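Local atomic coordinates of glutathione S-transferase 2 (Heligmosomoides polygyrus, PDB entry 1TW9), a protein that probably joins glutathione to organic halides, giving an S-substituted glutathione, a halide anion and a proton. Residues His3-Tyr8 with Val53-Gly58; Thr45-Gln50 with Gln60-Gln65; Asp123-Ala128 with Asn169-Tyr174. One frame throughout, in Å; residues are numbered along the deposited sequence.

All three contacts are partly buried and mix inner residues with more open ones. Contacts 1 and 2 belong to the thioredoxin-like N-terminal domain and share one sheet. L54 O and L61 N, 2.8 Å apart, probably hydrogen-bond where strands 53-56 and 59-62 adjoin, and V53 packs on F46 and P47. Contact 1 is strand pairing, rich in backbone bonds. Contact 2 lays a loop on an outer strand of the sheet, 59-62, through carbon contacts and one hydrogen bond from a side-chain amide. Contact 3 lies in the helical C-terminal domain, its centre about 34 Å from that of contact 1. It joins helix 119-142 to the chain after helix 155-170 through apolar side chains.

Contact 1: His3-Tyr8 with Val53-Gly58; sequences HYKLTY and VLEVDG
K5 and E55 sit across from each other, side chains alongside and pointing the same way, as a hydrogen-bonded pair between antiparallel strands of the thioredoxin-like fold. Strand 4-9 pairs here with 53-56, and on its other edge with strand 30-34. K5 N gives its hydrogen to E55 O at 3.0 Å, and E55 N returns a bond to K5 O.

The side chain of E55 can be followed outward. CB lies near K5 O. CG comes alongside K5 CE. CD meets that same methylene at 3.6 Å. The two carboxylate oxygens, OE1 and OE2, both end 4.0 Å from K5 NZ, beyond salt-bridge length. K5 gets there by a bend at chi3 (72°), which lays CE against the carboxylate. Replacing E55 by an alanine removes the carboxylate, which would probably leave K5 CE without its packing partner and K5 NZ without its nearby opposite charge.

On the other face, Y4 lies beside V56, with CE1 4.0 Å from V56 CG1, and L54 CD1 sits at the edge of the Y4 ring. F22 of helix 16-24 and L71 of helix 64-75 also meet Y4, and V56 packs on F83 of the second subunit.

V53 O takes T7 N and also one water, which is hydrogen-bonded to T7 OG1. The pairing runs on past the strand end: D57 N bonds to H3 O at 2.8 Å. D57 has positive phi, and its carboxylate turns back so that OD1 receives H3 N at 2.9 Å, nearly straight (174°) and close to the line of its own C-O bond.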
loop_
_atom_site.group_PDB
_atom_site.type_symbol
_atom_site.label_atom_id
_atom_site.label_comp_id
_atom_site.label_asym_id
_atom_site.label_seq_id
_atom_site.Cartn_x
_atom_site.Cartn_y
_atom_site.Cartn_z
ATOM N N HIS A 3 13.940 -6.992 19.164
ATOM C CA HIS A 3 12.869 -6.524 19.991
ATOM C C HIS A 3 11.821 -5.823 19.127
ATOM O O HIS A 3 12.142 -4.943 18.316
ATOM C CB HIS A 3 13.402 -5.569 20.985
ATOM C CG HIS A 3 12.326 -4.908 21.761
ATOM N ND1 HIS A 3 11.651 -5.539 22.780
ATOM C CD2 HIS A 3 11.717 -3.723 21.581
ATOM C CE1 HIS A 3 10.705 -4.737 23.237
ATOM N NE2 HIS A 3 10.728 -3.626 22.524
ATOM N N TYR A 4 10.581 -6.258 19.240
ATOM C CA TYR A 4 9.458 -5.686 18.486
ATOM C C TYR A 4 8.457 -5.064 19.444
ATOM O O TYR A 4 8.109 -5.662 20.479
ATOM C CB TYR A 4 8.689 -6.753 17.690
ATOM C CG TYR A 4 9.504 -7.407 16.621
ATOM C CD1 TYR A 4 9.673 -6.772 15.403
ATOM C CD2 TYR A 4 10.051 -8.622 16.795
ATOM C CE1 TYR A 4 10.443 -7.312 14.382
ATOM C CE2 TYR A 4 10.831 -9.215 15.797
ATOM C CZ TYR A 4 11.013 -8.549 14.575
ATOM O OH TYR A 4 11.747 -9.138 13.552
ATOM N N LYS A 5 8.034 -3.846 19.143
ATOM C CA LYS A 5 7.006 -3.209 19.905
ATOM C C LYS A 5 6.000 -2.708 18.912
ATOM O O LYS A 5 6.355 -2.007 17.961
ATOM C CB LYS A 5 7.555 -2.033 20.705
ATOM C CG LYS A 5 6.463 -1.237 21.432
ATOM C CD LYS A 5 6.958 -0.165 22.363
ATOM C CE LYS A 5 7.545 1.056 21.778
ATOM N NZ LYS A 5 7.882 2.006 22.974
ATOM N N LEU A 6 4.747 -3.047 19.115
ATOM C CA LEU A 6 3.665 -2.550 18.245
ATOM C C LEU A 6 2.790 -1.602 19.119
ATOM O O LEU A 6 2.330 -2.003 20.193
ATOM C CB LEU A 6 2.803 -3.687 17.780
ATOM C CG LEU A 6 1.714 -3.255 16.754
ATOM C CD1 LEU A 6 2.227 -2.743 15.426
ATOM C CD2 LEU A 6 0.684 -4.431 16.562
ATOM N N THR A 7 2.603 -0.362 18.663
ATOM C CA THR A 7 1.791 0.621 19.405
ATOM C C THR A 7 0.534 0.914 18.528
ATOM O O THR A 7 0.632 1.244 17.323
ATOM C CB THR A 7 2.611 1.890 19.664
ATOM O OG1 THR A 7 3.718 1.582 20.559
ATOM C CG2 THR A 7 1.746 2.876 20.405
ATOM N N TYR A 8 -0.627 0.805 19.171
ATOM C CA TYR A 8 -1.901 1.019 18.513
ATOM C C TYR A 8 -2.922 1.330 19.612
ATOM O O TYR A 8 -2.580 1.426 20.758
ATOM C CB TYR A 8 -2.286 -0.173 17.630
ATOM C CG TYR A 8 -3.507 0.084 16.786
ATOM C CD1 TYR A 8 -3.540 1.130 15.882
ATOM C CD2 TYR A 8 -4.638 -0.696 16.909
ATOM C CE1 TYR A 8 -4.660 1.372 15.136
ATOM C CE2 TYR A 8 -5.747 -0.452 16.201
ATOM C CZ TYR A 8 -5.750 0.605 15.274
ATOM O OH TYR A 8 -6.879 0.877 14.515
ATOM N N VAL A 53 2.254 2.023 14.964
ATOM C CA VAL A 53 3.652 2.185 14.674
ATOM C C VAL A 53 4.345 0.987 15.268
ATOM O O VAL A 53 4.147 0.674 16.462
ATOM C CB VAL A 53 4.204 3.480 15.323
ATOM C CG1 VAL A 53 5.727 3.593 15.220
ATOM C CG2 VAL A 53 3.584 4.686 14.679
ATOM N N LEU A 54 5.267 0.411 14.486
ATOM C CA LEU A 54 6.120 -0.673 14.948
ATOM C C LEU A 54 7.459 -0.086 15.311
ATOM O O LEU A 54 7.936 0.752 14.578
ATOM C CB LEU A 54 6.309 -1.672 13.787
ATOM C CG LEU A 54 7.238 -2.865 14.050
ATOM C CD1 LEU A 54 6.595 -3.819 15.048
ATOM C CD2 LEU A 54 7.586 -3.470 12.735
ATOM N N GLU A 55 8.082 -0.527 16.384
ATOM C CA GLU A 55 9.498 -0.338 16.587
ATOM C C GLU A 55 10.214 -1.665 16.454
ATOM O O GLU A 55 9.812 -2.655 17.090
ATOM C CB GLU A 55 9.784 0.232 17.954
ATOM C CG GLU A 55 9.244 1.640 18.093
ATOM C CD GLU A 55 9.752 2.370 19.316
ATOM O OE1 GLU A 55 10.612 1.821 20.053
ATOM O OE2 GLU A 55 9.311 3.521 19.518
ATOM N N VAL A 56 11.305 -1.658 15.693
ATOM C CA VAL A 56 12.188 -2.801 15.562
ATOM C C VAL A 56 13.514 -2.397 16.159
ATOM O O VAL A 56 14.190 -1.516 15.645
ATOM C CB VAL A 56 12.439 -3.194 14.107
ATOM C CG1 VAL A 56 13.273 -4.466 14.110
ATOM C CG2 VAL A 56 11.165 -3.458 13.416
ATOM N N ASP A 57 13.874 -2.958 17.314
ATOM C CA ASP A 57 15.118 -2.527 17.930
ATOM C C ASP A 57 15.174 -0.993 18.109
ATOM O O ASP A 57 16.225 -0.375 17.944
ATOM C CB ASP A 57 16.309 -3.029 17.088
ATOM C CG ASP A 57 16.553 -4.510 17.237
ATOM O OD1 ASP A 57 15.813 -5.150 18.037
ATOM O OD2 ASP A 57 17.525 -5.102 16.658
ATOM N N GLY A 58 14.018 -0.399 18.410
ATOM C CA GLY A 58 13.853 1.006 18.715
ATOM C C GLY A 58 13.658 1.943 17.527
ATOM O O GLY A 58 13.544 3.145 17.740
HETATM O O HOH W 1 5.753 1.459 18.694
#

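Contact 2: Thr45-Gln50 with Gln60-Gln65; sequences TFPFGQ and QLAQSQ
T45 O accepts Q60 NE2 at 3.0 Å, so the loop before strand 53-56 is tied to an outer strand of the thioredoxin-like sheet, 59-62. The oxygen lies in the amide plane of Q60, but the donor stands 36° above the carbonyl plane. T45 OG1 hangs over one face of the F46 ring and is bonded to L42 O.

F46 follows, and its CD2 edge faces the same NE2. F46 also opens a type I turn, closed by G49 N to F46 O at 3.1 Å.

P47 points toward the strand. Its CD lies 3.7 Å from Q60 OE1, while CB and CG rest on the methyl of A62, CB at 3.9 Å. F48 meets that methyl too. With CG anti to the carbonyl carbon (chi1 -51°), its ring brings CD1 to 3.7 Å from A62 CB, which sits at the ring edge. P47 CB lies over one face of this ring, toward its rim, and Q63 CG comes near CD1 and CE1. F48 also packs on A94 of the second subunit, which places the turn at the dimer interface.

A62 fits its methyl against both a proline and an aromatic ring. The chemistry is mostly carbon on carbon, with a single hydrogen bond from a side-chain amide at one end. This is consistent with close carbon packing holding the loop on the strand, and with Q60 helping to hold the T45 end.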
loop_
_atom_site.group_PDB
_atom_site.type_symbol
_atom_site.label_atom_id
_atom_site.label_comp_id
_atom_site.label_asym_id
_atom_site.label_seq_id
_atom_site.Cartn_x
_atom_site.Cartn_y
_atom_site.Cartn_z
ATOM N N THR A 45 5.259 12.110 18.380
ATOM C CA THR A 45 6.410 11.195 18.391
ATOM C C THR A 45 6.286 10.152 17.273
ATOM O O THR A 45 7.234 9.432 17.013
ATOM C CB THR A 45 6.571 10.424 19.757
ATOM O OG1 THR A 45 5.527 9.451 19.920
ATOM C CG2 THR A 45 6.482 11.346 21.027
ATOM N N PHE A 46 5.123 10.071 16.640
ATOM C CA PHE A 46 4.903 9.051 15.587
ATOM C C PHE A 46 5.202 9.682 14.228
ATOM O O PHE A 46 4.913 10.872 14.027
ATOM C CB PHE A 46 3.487 8.500 15.644
ATOM C CG PHE A 46 3.117 7.939 16.987
ATOM C CD1 PHE A 46 1.977 8.368 17.638
ATOM C CD2 PHE A 46 3.906 7.021 17.613
ATOM C CE1 PHE A 46 1.622 7.815 18.846
ATOM C CE2 PHE A 46 3.552 6.494 18.825
ATOM C CZ PHE A 46 2.423 6.926 19.455
ATOM N N PRO A 47 5.760 8.866 13.316
ATOM C CA PRO A 47 6.230 9.373 12.027
ATOM C C PRO A 47 5.246 10.224 11.248
ATOM O O PRO A 47 5.623 11.265 10.695
ATOM C CB PRO A 47 6.580 8.114 11.281
ATOM C CG PRO A 47 7.065 7.175 12.361
ATOM C CD PRO A 47 6.038 7.436 13.451
ATOM N N PHE A 48 3.976 9.849 11.253
ATOM C CA PHE A 48 2.965 10.598 10.582
ATOM C C PHE A 48 1.812 10.968 11.524
ATOM O O PHE A 48 0.673 11.141 11.095
ATOM C CB PHE A 48 2.444 9.844 9.385
ATOM C CG PHE A 48 3.554 9.361 8.484
ATOM C CD1 PHE A 48 3.907 8.019 8.499
ATOM C CD2 PHE A 48 4.241 10.248 7.676
ATOM C CE1 PHE A 48 4.956 7.569 7.721
ATOM C CE2 PHE A 48 5.280 9.812 6.847
ATOM C CZ PHE A 48 5.641 8.483 6.891
ATOM N N GLY A 49 2.131 11.083 12.791
ATOM C CA GLY A 49 1.131 11.505 13.809
ATOM C C GLY A 49 0.026 10.488 14.092
ATOM O O GLY A 49 -1.056 10.835 14.600
ATOM N N GLN A 50 0.254 9.230 13.725
ATOM C CA GLN A 50 -0.772 8.201 13.844
ATOM C C GLN A 50 -0.196 6.885 14.301
ATOM O O GLN A 50 1.031 6.682 14.289
ATOM C CB GLN A 50 -1.439 7.929 12.538
ATOM C CG GLN A 50 -2.036 9.099 11.873
ATOM C CD GLN A 50 -2.196 8.758 10.427
ATOM O OE1 GLN A 50 -1.208 8.680 9.684
ATOM N NE2 GLN A 50 -3.384 8.469 10.038
ATOM N N GLN A 60 11.430 3.256 14.417
ATOM C CA GLN A 60 9.997 3.310 14.105
ATOM C C GLN A 60 9.700 3.061 12.635
ATOM O O GLN A 60 10.397 3.567 11.759
ATOM C CB GLN A 60 9.391 4.662 14.449
ATOM C CG GLN A 60 9.438 5.068 15.875
ATOM C CD GLN A 60 8.787 6.390 16.057
ATOM O OE1 GLN A 60 9.200 7.353 15.394
ATOM N NE2 GLN A 60 7.774 6.471 16.952
ATOM N N LEU A 61 8.599 2.363 12.418
ATOM C CA LEU A 61 8.020 2.143 11.118
ATOM C C LEU A 61 6.507 2.289 11.251
ATOM O O LEU A 61 5.866 1.520 12.014
ATOM C CB LEU A 61 8.320 0.740 10.632
ATOM C CG LEU A 61 7.606 0.256 9.313
ATOM C CD1 LEU A 61 8.014 1.121 8.103
ATOM C CD2 LEU A 61 7.817 -1.202 9.024
ATOM N N ALA A 62 5.975 3.239 10.499
ATOM C CA ALA A 62 4.547 3.546 10.576
ATOM C C ALA A 62 3.829 2.948 9.354
ATOM O O ALA A 62 4.449 2.429 8.442
ATOM C CB ALA A 62 4.315 5.027 10.623
ATOM N N GLN A 63 2.510 3.025 9.395
ATOM C CA GLN A 63 1.594 2.704 8.302
ATOM C C GLN A 63 1.309 1.182 8.293
ATOM O O GLN A 63 2.165 0.349 8.060
ATOM C CB GLN A 63 2.035 3.203 6.958
ATOM C CG GLN A 63 2.191 4.708 6.839
ATOM C CD GLN A 63 0.880 5.422 6.776
ATOM O OE1 GLN A 63 0.823 6.625 6.962
ATOM N NE2 GLN A 63 -0.190 4.673 6.553
ATOM N N SER A 64 0.034 0.866 8.540
ATOM C CA SER A 64 -0.459 -0.498 8.677
ATOM C C SER A 64 0.069 -1.483 7.669
ATOM O O SER A 64 0.618 -2.489 7.996
ATOM C CB SER A 64 -2.019 -0.473 8.547
ATOM O OG SER A 64 -2.473 -1.742 8.934
ATOM N N GLN A 65 -0.160 -1.211 6.392
ATOM C CA GLN A 65 0.238 -2.187 5.393
ATOM C C GLN A 65 1.770 -2.241 5.267
ATOM O O GLN A 65 2.308 -3.292 4.973
ATOM C CB GLN A 65 -0.359 -1.907 4.029
ATOM C CG GLN A 65 -1.811 -2.350 3.996
ATOM C CD GLN A 65 -2.483 -2.544 2.670
ATOM O OE1 GLN A 65 -1.918 -2.362 1.550
ATOM N NE2 GLN A 65 -3.809 -2.817 2.784
#

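Contact 3: Asp123-Ala128 with Asn169-Tyr174; sequences DVLLPA and NRVPEY
L126 O is gripped by R129 NH1 and T130 OG1, and R129 also reaches E173 O through NH2 and Y174 O through NE, so one arginine ties L126 of helix 119-142 to E173 and Y174 in the chain that follows helix 155-170. The side chains of L126 and E173 touch as well. L126 CD1 lies against E173 CD at 3.8 Å, the two side chains crossing at about a right angle, while E173 OE1 forms a salt bridge with K121 NZ.

The rest of the contact is apolar. L125 points toward the other segment, and its two methyls go to separate partners, V171 and Y174. CD1 of L125 meets V171 CG2 tip to tip at 4.0 Å. CD2 of L125 comes in at the edge of the Y174 ring, in its plane, 3.8 Å from Y174 CE1. The second torsion of L125 stands away from a staggered value (chi2 -138°), and this turns the methyls to those two places. L126 adds a looser touch, its CD2 lying 4.4 Å from V171 CG1. The same CD2 also approaches Y174 CA.

V171 is where the chain leaves the helical path. Y174 N then bonds to V171 O at 2.8 Å, folding the chain into a tight bend. The facing helix has a wider pi-type turn at 123-125 and a kink at P127, close to the leucines that make the contact.

The bend sits within the helical C-terminal domain, where Y174 runs inward among V164, M167 and T168 of helix 155-170 and L133 of helix 119-142, and its OH bonds to the hydroxyl of Y98 on helix 82-101.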
loop_
_atom_site.group_PDB
_atom_site.type_symbol
_atom_site.label_atom_id
_atom_site.label_comp_id
_atom_site.label_asym_id
_atom_site.label_seq_id
_atom_site.Cartn_x
_atom_site.Cartn_y
_atom_site.Cartn_z
ATOM N N ASP A 123 -27.195 -0.216 1.522
ATOM C CA ASP A 123 -26.858 0.794 0.530
ATOM C C ASP A 123 -25.391 0.772 0.131
ATOM O O ASP A 123 -25.071 1.019 -1.036
ATOM C CB ASP A 123 -27.306 2.181 0.995
ATOM C CG ASP A 123 -28.836 2.366 0.900
ATOM O OD1 ASP A 123 -29.539 1.381 0.563
ATOM O OD2 ASP A 123 -29.430 3.450 1.137
ATOM N N VAL A 124 -24.502 0.475 1.076
ATOM C CA VAL A 124 -23.079 0.512 0.767
ATOM C C VAL A 124 -22.393 -0.843 0.989
ATOM O O VAL A 124 -21.672 -1.313 0.103
ATOM C CB VAL A 124 -22.321 1.699 1.487
ATOM C CG1 VAL A 124 -23.228 2.910 1.693
ATOM C CG2 VAL A 124 -21.675 1.274 2.795
ATOM N N LEU A 125 -22.635 -1.481 2.132
ATOM C CA LEU A 125 -21.872 -2.681 2.497
ATOM C C LEU A 125 -22.031 -3.774 1.445
ATOM O O LEU A 125 -21.052 -4.273 0.879
ATOM C CB LEU A 125 -22.349 -3.224 3.847
ATOM C CG LEU A 125 -21.388 -4.024 4.707
ATOM C CD1 LEU A 125 -22.093 -5.231 5.310
ATOM C CD2 LEU A 125 -20.130 -4.402 4.006
ATOM N N LEU A 126 -23.276 -4.166 1.206
ATOM C CA LEU A 126 -23.566 -5.340 0.380
ATOM C C LEU A 126 -23.159 -5.152 -1.095
ATOM O O LEU A 126 -22.542 -6.057 -1.652
ATOM C CB LEU A 126 -25.011 -5.833 0.589
ATOM C CG LEU A 126 -25.245 -6.327 2.045
ATOM C CD1 LEU A 126 -26.686 -6.711 2.267
ATOM C CD2 LEU A 126 -24.317 -7.494 2.516
ATOM N N PRO A 127 -23.461 -4.013 -1.734
ATOM C CA PRO A 127 -22.891 -3.693 -3.070
ATOM C C PRO A 127 -21.367 -3.720 -3.139
ATOM O O PRO A 127 -20.772 -4.265 -4.100
ATOM C CB PRO A 127 -23.341 -2.246 -3.303
ATOM C CG PRO A 127 -24.541 -2.088 -2.480
ATOM C CD PRO A 127 -24.431 -2.996 -1.292
ATOM N N ALA A 128 -20.745 -3.099 -2.130
ATOM C CA ALA A 128 -19.291 -3.033 -2.070
ATOM C C ALA A 128 -18.773 -4.416 -1.977
ATOM O O ALA A 128 -17.786 -4.753 -2.678
ATOM C CB ALA A 128 -18.835 -2.200 -0.884
ATOM N N ASN A 169 -19.770 -11.660 11.390
ATOM C CA ASN A 169 -20.302 -11.488 12.755
ATOM C C ASN A 169 -21.354 -10.380 12.824
ATOM O O ASN A 169 -22.436 -10.567 13.397
ATOM C CB ASN A 169 -19.185 -11.223 13.770
ATOM C CG ASN A 169 -18.402 -12.450 14.068
ATOM O OD1 ASN A 169 -18.933 -13.559 13.960
ATOM N ND2 ASN A 169 -17.138 -12.283 14.494
ATOM N N ARG A 170 -21.084 -9.253 12.193
ATOM C CA ARG A 170 -22.008 -8.115 12.247
ATOM C C ARG A 170 -23.251 -8.274 11.356
ATOM O O ARG A 170 -24.366 -7.883 11.714
ATOM C CB ARG A 170 -21.260 -6.867 11.804
ATOM C CG ARG A 170 -20.079 -6.520 12.643
ATOM C CD ARG A 170 -19.388 -5.291 12.153
ATOM N NE ARG A 170 -18.192 -4.957 12.896
ATOM C CZ ARG A 170 -18.148 -4.212 14.020
ATOM N NH1 ARG A 170 -19.233 -3.709 14.582
ATOM N NH2 ARG A 170 -16.969 -3.968 14.582
ATOM N N VAL A 171 -23.033 -8.853 10.189
ATOM C CA VAL A 171 -24.016 -8.989 9.150
ATOM C C VAL A 171 -23.920 -10.400 8.592
ATOM O O VAL A 171 -23.139 -10.630 7.633
ATOM C CB VAL A 171 -23.740 -7.970 8.057
ATOM C CG1 VAL A 171 -24.706 -8.127 6.881
ATOM C CG2 VAL A 171 -23.816 -6.517 8.649
ATOM N N PRO A 172 -24.664 -11.355 9.182
ATOM C CA PRO A 172 -24.609 -12.762 8.741
ATOM C C PRO A 172 -24.710 -12.967 7.236
ATOM O O PRO A 172 -24.029 -13.866 6.710
ATOM C CB PRO A 172 -25.802 -13.390 9.446
ATOM C CG PRO A 172 -25.910 -12.641 10.693
ATOM C CD PRO A 172 -25.547 -11.205 10.353
ATOM N N GLU A 173 -25.507 -12.153 6.532
ATOM C CA GLU A 173 -25.700 -12.316 5.092
ATOM C C GLU A 173 -24.462 -11.915 4.267
ATOM O O GLU A 173 -24.414 -12.096 3.073
ATOM C CB GLU A 173 -27.042 -11.704 4.581
ATOM C CG GLU A 173 -27.097 -10.257 4.096
ATOM C CD GLU A 173 -28.484 -9.866 3.516
ATOM O OE1 GLU A 173 -29.340 -9.357 4.298
ATOM O OE2 GLU A 173 -28.758 -10.045 2.279
ATOM N N TYR A 174 -23.443 -11.357 4.907
ATOM C CA TYR A 174 -22.242 -10.893 4.187
ATOM C C TYR A 174 -21.639 -11.957 3.287
ATOM O O TYR A 174 -21.172 -11.673 2.206
ATOM C CB TYR A 174 -21.234 -10.372 5.192
ATOM C CG TYR A 174 -19.952 -9.792 4.600
ATOM C CD1 TYR A 174 -19.862 -8.470 4.254
ATOM C CD2 TYR A 174 -18.844 -10.570 4.432
ATOM C CE1 TYR A 174 -18.696 -7.958 3.696
ATOM C CE2 TYR A 174 -17.683 -10.077 3.912
ATOM C CZ TYR A 174 -17.631 -8.767 3.506
ATOM O OH TYR A 174 -16.506 -8.220 2.937
#